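PDB 4WD2: aromatic-amino-acid transaminase TyrB from Burkholderia cenocepacia K56-2Valvano, which probably catalyses the pyridoxal-phosphate-dependent transfer of amino groups between aromatic amino acids and 2-oxo acids. Local coordinates for residues 225-230 with 351-356; 324-329 with 384-389; 335-340 with 395-400. One frame throughout, in Å; residues are numbered along the deposited sequence.

Interaction 1 of 3, residues 225-230 with 351-356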
loop_
_atom_site.group_PDB
_atom_site.type_symbol
_atom_site.label_atom_id
_atom_site.label_comp_id
_atom_site.label_asym_id
_atom_site.label_seq_id
_atom_site.Cartn_x
_atom_site.Cartn_y
_atom_site.Cartn_z
ATOM N N PHE A 225 1.737 23.229 8.637
ATOM C CA PHE A 225 0.441 23.885 8.833
ATOM C C PHE A 225 0.229 24.552 10.191
ATOM O O PHE A 225 -0.818 25.150 10.423
ATOM C CB PHE A 225 -0.692 22.881 8.624
ATOM C CG PHE A 225 -0.948 22.548 7.189
ATOM C CD1 PHE A 225 -1.649 23.424 6.376
ATOM C CD2 PHE A 225 -0.499 21.361 6.658
ATOM C CE1 PHE A 225 -1.889 23.116 5.061
ATOM C CE2 PHE A 225 -0.739 21.043 5.342
ATOM C CZ PHE A 225 -1.434 21.916 4.542
ATOM N N GLY A 226 1.194 24.443 11.095
ATOM C CA GLY A 226 1.051 25.050 12.408
ATOM C C GLY A 226 1.872 26.320 12.534
ATOM O O GLY A 226 1.321 27.422 12.621
ATOM N N ALA A 227 3.191 26.157 12.544
ATOM C CA ALA A 227 4.115 27.278 12.669
ATOM C C ALA A 227 5.313 27.133 11.731
ATOM O O ALA A 227 6.396 27.651 12.005
ATOM C CB ALA A 227 4.587 27.407 14.109
ATOM N N GLY A 228 5.118 26.433 10.622
ATOM C CA GLY A 228 6.191 26.245 9.663
ATOM C C GLY A 228 6.827 24.879 9.829
ATOM O O GLY A 228 6.633 24.216 10.846
ATOM N N LEU A 229 7.591 24.458 8.829
ATOM C CA LEU A 229 8.116 23.093 8.781
ATOM C C LEU A 229 8.999 22.732 9.975
ATOM O O LEU A 229 8.898 21.632 10.513
ATOM C CB LEU A 229 8.899 22.890 7.484
ATOM C CG LEU A 229 8.037 22.971 6.225
ATOM C CD1 LEU A 229 8.894 23.207 4.990
ATOM C CD2 LEU A 229 7.224 21.703 6.081
ATOM N N ASP A 230 9.851 23.659 10.396
ATOM C CA ASP A 230 10.808 23.366 11.460
ATOM C C ASP A 230 10.163 23.316 12.843
ATOM O O ASP A 230 10.380 22.371 13.595
ATOM C CB ASP A 230 11.938 24.391 11.447
ATOM C CG ASP A 230 12.728 24.365 10.149
ATOM O OD1 ASP A 230 13.543 23.428 9.966
ATOM O OD2 ASP A 230 12.538 25.284 9.322
ATOM N N LYS A 351 -6.405 30.038 19.295
ATOM C CA LYS A 351 -5.452 29.267 20.101
ATOM C C LYS A 351 -5.238 27.875 19.522
ATOM O O LYS A 351 -4.128 27.349 19.532
ATOM C CB LYS A 351 -5.930 29.151 21.550
ATOM N N GLN A 352 -6.305 27.275 19.013
ATOM C CA GLN A 352 -6.177 25.982 18.361
ATOM C C GLN A 352 -5.438 26.161 17.040
ATOM O O GLN A 352 -5.315 27.280 16.535
ATOM C CB GLN A 352 -7.552 25.339 18.167
ATOM C CG GLN A 352 -8.186 24.951 19.497
ATOM C CD GLN A 352 -9.613 24.488 19.362
ATOM O OE1 GLN A 352 -10.201 24.558 18.282
ATOM N NE2 GLN A 352 -10.184 24.003 20.462
ATOM N N ARG A 353 -4.908 25.070 16.497
ATOM C CA ARG A 353 -4.009 25.173 15.347
ATOM C C ARG A 353 -4.205 24.070 14.311
ATOM O O ARG A 353 -4.691 22.984 14.629
ATOM C CB ARG A 353 -2.550 25.161 15.817
ATOM C CG ARG A 353 -2.127 26.404 16.575
ATOM C CD ARG A 353 -0.615 26.511 16.620
ATOM N NE ARG A 353 -0.003 25.253 17.033
ATOM C CZ ARG A 353 1.305 25.021 17.029
ATOM N NH1 ARG A 353 2.146 25.971 16.636
ATOM N NH2 ARG A 353 1.773 23.842 17.421
ATOM N N GLY A 354 -3.811 24.357 13.073
ATOM C CA GLY A 354 -3.897 23.387 11.997
ATOM C C GLY A 354 -5.218 23.487 11.269
ATOM O O GLY A 354 -5.860 24.528 11.286
ATOM N N MET A 355 -5.648 22.399 10.643
ATOM C CA MET A 355 -6.859 22.462 9.835
ATOM C C MET A 355 -8.145 22.308 10.630
ATOM O O MET A 355 -9.223 22.559 10.101
ATOM C CB MET A 355 -6.820 21.404 8.739
ATOM C CG MET A 355 -5.893 21.773 7.606
ATOM S SD MET A 355 -5.950 20.532 6.331
ATOM C CE MET A 355 -4.216 20.459 5.900
ATOM N N PHE A 356 -8.051 21.905 11.890
ATOM C CA PHE A 356 -9.272 21.616 12.637
ATOM C C PHE A 356 -9.446 22.454 13.875
ATOM O O PHE A 356 -8.478 22.903 14.483
ATOM C CB PHE A 356 -9.314 20.143 13.029
ATOM C CG PHE A 356 -9.181 19.215 11.864
ATOM C CD1 PHE A 356 -10.230 19.049 10.977
ATOM C CD2 PHE A 356 -8.000 18.526 11.640
ATOM C CE1 PHE A 356 -10.110 18.203 9.890
ATOM C CE2 PHE A 356 -7.870 17.686 10.559
ATOM C CZ PHE A 356 -8.930 17.520 9.679
#
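M355 lays its terminal methyl over one face of the F225 ring. CE stands 3.5 Å from the centroid of the F225 ring and only 15° off the ring normal, a CH-pi contact in which it leans toward the rim, 3.4 Å from F225 CZ. The sulfur sits farther back on the same side, with M355 SD 5.1 Å from the centroid of the F225 ring, so the methyl does the touching in this Met-aromatic contact. M355 runs extended as far as SD (chi2 -177°), and the turn at its last torsion (chi3 -140°) brings CE over the ring. I326 and M322 of helix 309-338 also pack on F225, and Y222 touches M355.

In this class I and II aminotransferase, of the PLP-dependent fold type I, the contact joins two connecting pieces: the loop that follows central-sheet strand 215-220 and leads to helix 229-232, and the loop between helix 348-351 and strand 356-358, which pairs antiparallel with strand 382-384. The backbones approach most closely at two glycines, with G226 CA 5.2 Å from G354 CA. G354 has a backbone conformation that glycine adopts readily. The carbonyl of F225 faces this residue, its O 3.9 Å from G354 CA.

Beyond the glycines R353 reaches out to the loop at G226 and A227, its chain bent at the third torsion. The guanidinium passes obliquely by the loop, R353 NH1 lying 3.8 Å from A227 CB. This is van der Waals contact alone; the charge of R353 is met by a salt bridge from NH2 to D196.

Interaction 2 of 3, residues 324-329 with 384-389; sequences RRIARM and CVAGLN
R325 and M329, one helical turn apart, both close on the backbone carbonyl of L388. R325 NH2 donates to L388 O at 2.7 Å with an N-H...O angle of 158°, and the two groups lie in one another's planes. NH1 of R325 adds a weak second bond to L388 O at 3.1 Å, so the carbonyl is held by two N-H groups of one arginine. The same NH1 is 2.9 Å from A386 O. R325 leaves the helix with CG anti to the backbone N (chi1 -159°) and bends at its third torsion (chi3 72°), which turns the guanidinium edge to these carbonyls; its NE bonds to the hydroxyl of Y44.

The tightly packed side combines these arginine-carbonyl bonds with apolar contacts. M329 and L388 lie alongside one another, pointing opposite ways, with M329 SD 3.9 Å from L388 CB, and M329 CG rests 3.5 Å from L388 O. Beside them I326 CG2 meets V385 CG1 at 4.0 Å. Toward solvent the helix carries A327, R324 and R328 instead, and R328 is modelled in two conformers.

The 3-10 turn 385-387, which follows strand 382-384, is thus seated on helix 309-338. V393 of helix 393-405 packs against M329, while L388 touches V396 of that helix and I333 of helix 309-338.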
loop_
_atom_site.group_PDB
_atom_site.type_symbol
_atom_site.label_atom_id
_atom_site.label_comp_id
_atom_site.label_asym_id
_atom_site.label_seq_id
_atom_site.Cartn_x
_atom_site.Cartn_y
_atom_site.Cartn_z
ATOM N N ARG A 324 -0.559 30.491 6.464
ATOM C CA ARG A 324 -1.024 31.829 6.822
ATOM C C ARG A 324 -2.497 32.054 6.478
ATOM O O ARG A 324 -3.184 32.789 7.178
ATOM C CB ARG A 324 -0.156 32.898 6.143
ATOM C CG ARG A 324 1.227 33.064 6.769
ATOM C CD ARG A 324 1.925 34.325 6.270
ATOM N NE ARG A 324 2.052 34.346 4.816
ATOM C CZ ARG A 324 3.066 33.802 4.148
ATOM N NH1 ARG A 324 4.045 33.195 4.810
ATOM N NH2 ARG A 324 3.102 33.863 2.824
ATOM N N ARG A 325 -2.982 31.427 5.407
ATOM C CA ARG A 325 -4.390 31.568 5.027
ATOM C C ARG A 325 -5.305 30.981 6.101
ATOM O O ARG A 325 -6.314 31.581 6.447
ATOM C CB ARG A 325 -4.680 30.905 3.676
ATOM C CG ARG A 325 -5.957 31.444 3.003
ATOM C CD ARG A 325 -6.433 30.574 1.839
ATOM N NE ARG A 325 -6.992 29.309 2.303
ATOM C CZ ARG A 325 -8.230 29.159 2.765
ATOM N NH1 ARG A 325 -8.643 27.963 3.166
ATOM N NH2 ARG A 325 -9.053 30.205 2.827
ATOM N N ILE A 326 -4.949 29.812 6.628
ATOM C CA ILE A 326 -5.700 29.222 7.735
ATOM C C ILE A 326 -5.698 30.165 8.947
ATOM O O ILE A 326 -6.740 30.387 9.569
ATOM C CB ILE A 326 -5.130 27.838 8.144
ATOM C CG1 ILE A 326 -5.337 26.818 7.018
ATOM C CG2 ILE A 326 -5.795 27.331 9.424
ATOM C CD1 ILE A 326 -4.750 25.458 7.306
ATOM N N ALA A 327 -4.535 30.729 9.274
ATOM C CA ALA A 327 -4.442 31.634 10.415
ATOM C C ALA A 327 -5.307 32.874 10.206
ATOM O O ALA A 327 -5.933 33.373 11.139
ATOM C CB ALA A 327 -2.996 32.019 10.667
ATOM N N ARG A 328 -5.364 33.358 8.969
ATOM C CA ARG A 328 -6.223 34.487 8.628
ATOM C C ARG A 328 -7.695 34.134 8.823
ATOM O O ARG A 328 -8.481 34.938 9.320
ATOM C CB ARG A 328 -5.983 34.939 7.189
ATOM C CG ARG A 328 -6.824 36.133 6.795
ATOM C CD ARG A 328 -6.489 36.659 5.412
ATOM N NE ARG A 328 -7.394 37.746 5.050
ATOM C CZ ARG A 328 -8.471 37.598 4.286
ATOM N NH1 ARG A 328 -8.769 36.412 3.786
ATOM N NH2 ARG A 328 -9.244 38.639 4.016
ATOM N N MET A 329 -8.069 32.917 8.444
ATOM C CA MET A 329 -9.454 32.480 8.619
ATOM C C MET A 329 -9.792 32.317 10.099
ATOM O O MET A 329 -10.908 32.615 10.524
ATOM C CB MET A 329 -9.718 31.170 7.868
ATOM C CG MET A 329 -9.719 31.318 6.347
ATOM S SD MET A 329 -10.988 32.446 5.729
ATOM C CE MET A 329 -10.072 33.980 5.524
ATOM N N CYS A 384 -13.513 21.947 9.956
ATOM C CA CYS A 384 -12.299 22.110 9.180
ATOM C C CYS A 384 -12.138 23.576 8.810
ATOM O O CYS A 384 -12.829 24.078 7.923
ATOM C CB CYS A 384 -12.312 21.252 7.915
ATOM S SG CYS A 384 -10.765 21.408 6.990
ATOM N N VAL A 385 -11.221 24.251 9.500
ATOM C CA VAL A 385 -10.956 25.667 9.278
ATOM C C VAL A 385 -10.522 25.944 7.834
ATOM O O VAL A 385 -10.789 27.017 7.295
ATOM C CB VAL A 385 -9.875 26.181 10.253
ATOM C CG1 VAL A 385 -9.737 27.694 10.165
ATOM C CG2 VAL A 385 -10.213 25.761 11.674
ATOM N N ALA A 386 -9.867 24.972 7.203
ATOM C CA ALA A 386 -9.414 25.137 5.822
ATOM C C ALA A 386 -10.590 25.253 4.843
ATOM O O ALA A 386 -10.420 25.700 3.706
ATOM C CB ALA A 386 -8.505 23.982 5.423
ATOM N N GLY A 387 -11.780 24.863 5.288
ATOM C CA GLY A 387 -12.979 24.993 4.473
ATOM C C GLY A 387 -13.514 26.414 4.415
ATOM O O GLY A 387 -14.426 26.722 3.639
ATOM N N LEU A 388 -12.935 27.281 5.244
ATOM C CA LEU A 388 -13.290 28.695 5.284
ATOM C C LEU A 388 -12.531 29.509 4.240
ATOM O O LEU A 388 -11.336 29.321 4.040
ATOM C CB LEU A 388 -13.013 29.271 6.676
ATOM C CG LEU A 388 -13.831 28.705 7.837
ATOM C CD1 LEU A 388 -13.255 29.160 9.166
ATOM C CD2 LEU A 388 -15.275 29.149 7.709
ATOM N N ASN A 389 -13.236 30.423 3.586
ATOM C CA ASN A 389 -12.611 31.374 2.682
ATOM C C ASN A 389 -13.400 32.672 2.730
ATOM O O ASN A 389 -14.361 32.779 3.490
ATOM C CB ASN A 389 -12.537 30.818 1.257
ATOM C CG ASN A 389 -13.864 30.255 0.779
ATOM O OD1 ASN A 389 -14.854 30.975 0.700
ATOM N ND2 ASN A 389 -13.889 28.967 0.455
#

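Interaction 3 of 3, residues 335-340 with 395-400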
loop_
_atom_site.group_PDB
_atom_site.type_symbol
_atom_site.label_atom_id
_atom_site.label_comp_id
_atom_site.label_asym_id
_atom_site.label_seq_id
_atom_site.Cartn_x
_atom_site.Cartn_y
_atom_site.Cartn_z
ATOM N N ASP A 335 -13.064 37.236 14.938
ATOM C CA ASP A 335 -13.560 38.604 14.949
ATOM C C ASP A 335 -15.038 38.661 14.577
ATOM O O ASP A 335 -15.783 39.480 15.108
ATOM C CB ASP A 335 -12.745 39.486 13.999
ATOM C CG ASP A 335 -11.295 39.619 14.425
ATOM O OD1 ASP A 335 -10.944 39.162 15.532
ATOM O OD2 ASP A 335 -10.504 40.178 13.640
ATOM N N GLY A 336 -15.457 37.791 13.662
ATOM C CA GLY A 336 -16.859 37.700 13.292
ATOM C C GLY A 336 -17.757 37.258 14.439
ATOM O O GLY A 336 -18.898 37.713 14.556
ATOM N N LEU A 337 -17.244 36.360 15.278
ATOM C CA LEU A 337 -17.976 35.849 16.437
ATOM C C LEU A 337 -18.043 36.867 17.567
ATOM O O LEU A 337 -18.978 36.857 18.365
ATOM C CB LEU A 337 -17.323 34.567 16.955
ATOM C CG LEU A 337 -17.474 33.335 16.069
ATOM C CD1 LEU A 337 -16.463 32.266 16.458
ATOM C CD2 LEU A 337 -18.895 32.807 16.166
ATOM N N ARG A 338 -17.034 37.729 17.647
ATOM C CA ARG A 338 -16.992 38.760 18.675
ATOM C C ARG A 338 -18.129 39.747 18.451
ATOM O O ARG A 338 -18.666 40.304 19.404
ATOM C CB ARG A 338 -15.638 39.478 18.674
ATOM N N ASP A 339 -18.498 39.941 17.183
ATOM C CA ASP A 339 -19.626 40.801 16.811
ATOM C C ASP A 339 -20.940 40.245 17.358
ATOM O O ASP A 339 -21.910 40.980 17.532
ATOM C CB ASP A 339 -19.716 40.958 15.288
ATOM C CG ASP A 339 -18.511 41.681 14.696
ATOM O OD1 ASP A 339 -17.846 42.448 15.429
ATOM O OD2 ASP A 339 -18.235 41.489 13.491
ATOM N N HIS A 340 -20.967 38.939 17.606
ATOM C CA HIS A 340 -22.056 38.308 18.344
ATOM C C HIS A 340 -21.571 37.981 19.746
ATOM O O HIS A 340 -20.747 38.696 20.311
ATOM C CB HIS A 340 -22.539 37.031 17.655
ATOM C CG HIS A 340 -22.939 37.226 16.226
ATOM N ND1 HIS A 340 -24.253 37.184 15.812
ATOM C CD2 HIS A 340 -22.199 37.460 15.119
ATOM C CE1 HIS A 340 -24.303 37.388 14.507
ATOM N NE2 HIS A 340 -23.074 37.561 14.062
ATOM N N ILE A 395 -20.520 34.268 6.696
ATOM C CA ILE A 395 -21.720 33.444 6.815
ATOM C C ILE A 395 -21.595 32.482 7.994
ATOM O O ILE A 395 -22.515 32.332 8.793
ATOM C CB ILE A 395 -21.973 32.650 5.513
ATOM C CG1 ILE A 395 -22.504 33.580 4.419
ATOM C CG2 ILE A 395 -22.937 31.492 5.748
ATOM C CD1 ILE A 395 -22.615 32.917 3.062
ATOM N N VAL A 396 -20.433 31.853 8.107
ATOM C CA VAL A 396 -20.170 30.912 9.188
ATOM C C VAL A 396 -20.135 31.586 10.564
ATOM O O VAL A 396 -20.769 31.112 11.507
ATOM C CB VAL A 396 -18.843 30.178 8.958
ATOM C CG1 VAL A 396 -18.497 29.312 10.165
ATOM C CG2 VAL A 396 -18.928 29.343 7.690
ATOM N N ALA A 397 -19.385 32.680 10.683
ATOM C CA ALA A 397 -19.267 33.382 11.961
ATOM C C ALA A 397 -20.633 33.875 12.446
ATOM O O ALA A 397 -20.934 33.839 13.636
ATOM C CB ALA A 397 -18.302 34.541 11.837
ATOM N N ASP A 398 -21.454 34.333 11.509
ATOM C CA ASP A 398 -22.806 34.788 11.821
ATOM C C ASP A 398 -23.652 33.628 12.345
ATOM O O ASP A 398 -24.320 33.739 13.371
ATOM C CB ASP A 398 -23.447 35.402 10.577
ATOM C CG ASP A 398 -24.741 36.120 10.877
ATOM O OD1 ASP A 398 -24.707 37.112 11.640
ATOM O OD2 ASP A 398 -25.787 35.711 10.332
ATOM N N ALA A 399 -23.605 32.513 11.624
ATOM C CA ALA A 399 -24.326 31.298 11.987
ATOM C C ALA A 399 -23.956 30.798 13.389
ATOM O O ALA A 399 -24.818 30.643 14.249
ATOM C CB ALA A 399 -24.064 30.202 10.937
ATOM N N ILE A 400 -22.669 30.550 13.611
ATOM C CA ILE A 400 -22.188 30.038 14.891
ATOM C C ILE A 400 -22.438 31.035 16.026
ATOM O O ILE A 400 -22.826 30.647 17.131
ATOM C CB ILE A 400 -20.685 29.687 14.814
ATOM C CG1 ILE A 400 -20.470 28.508 13.864
ATOM C CG2 ILE A 400 -20.122 29.347 16.186
ATOM C CD1 ILE A 400 -19.027 28.080 13.764
#
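A397 points its methyl toward the other helix, where G336 has no side chain to meet it: A397 CB is 3.8 Å from G336 CA, and the two backbones come within 5.1 Å, G336 CA to A397 CA. Together with L337 and H340, A397 carries most of the surface buried here.

L337 extends past this point so that one branch, CD2, lies 3.4 Å from A397 O and 3.7 Å from I400 CG2. Y349 packs on both L337 and I400, extending the apolar patch. This is close helix-helix packing through a glycine-alanine pair, and it ties the C-terminal part of the long helix 309-338 to the C-terminal helix 393-405.

H340, farther along the chain, puts its ring over helix 393-405. The carbonyl O of D398 stands over one face, while the carboxylate oxygen OD1 approaches the CE1-NE2 edge in the ring plane, 2.9 Å from H340 CE1 and 3.0 Å from H340 NE2. The imidazole and carboxylate planes are turned 63° apart. The other oxygen of D398, OD2, forms a salt bridge with K402, one turn farther along the helix.

In the fold
Interactions 2 and 3 are successive points on helix 309-338, facing first the 384-389 segment and then helix 393-405, and L388 CD2 meets V396 CG2 at 3.7 Å between them. The centre of interaction 1 is about 11 Å from the centre of the chain, against about 17 and 28 Å for those of interactions 2 and 3. Interaction 1 rests on the same long helix, F225 touching I326, and is joined to interaction 2 by a probable hydrogen bond from V385 N to M355 O. Interaction 2 is the buried one, combining arginine-carbonyl bonds with apolar packing. Interactions 1 and 3 are partly buried: sulfur, methyl and ring in one, glycine-alanine packing with H340 lying against D398 in the other.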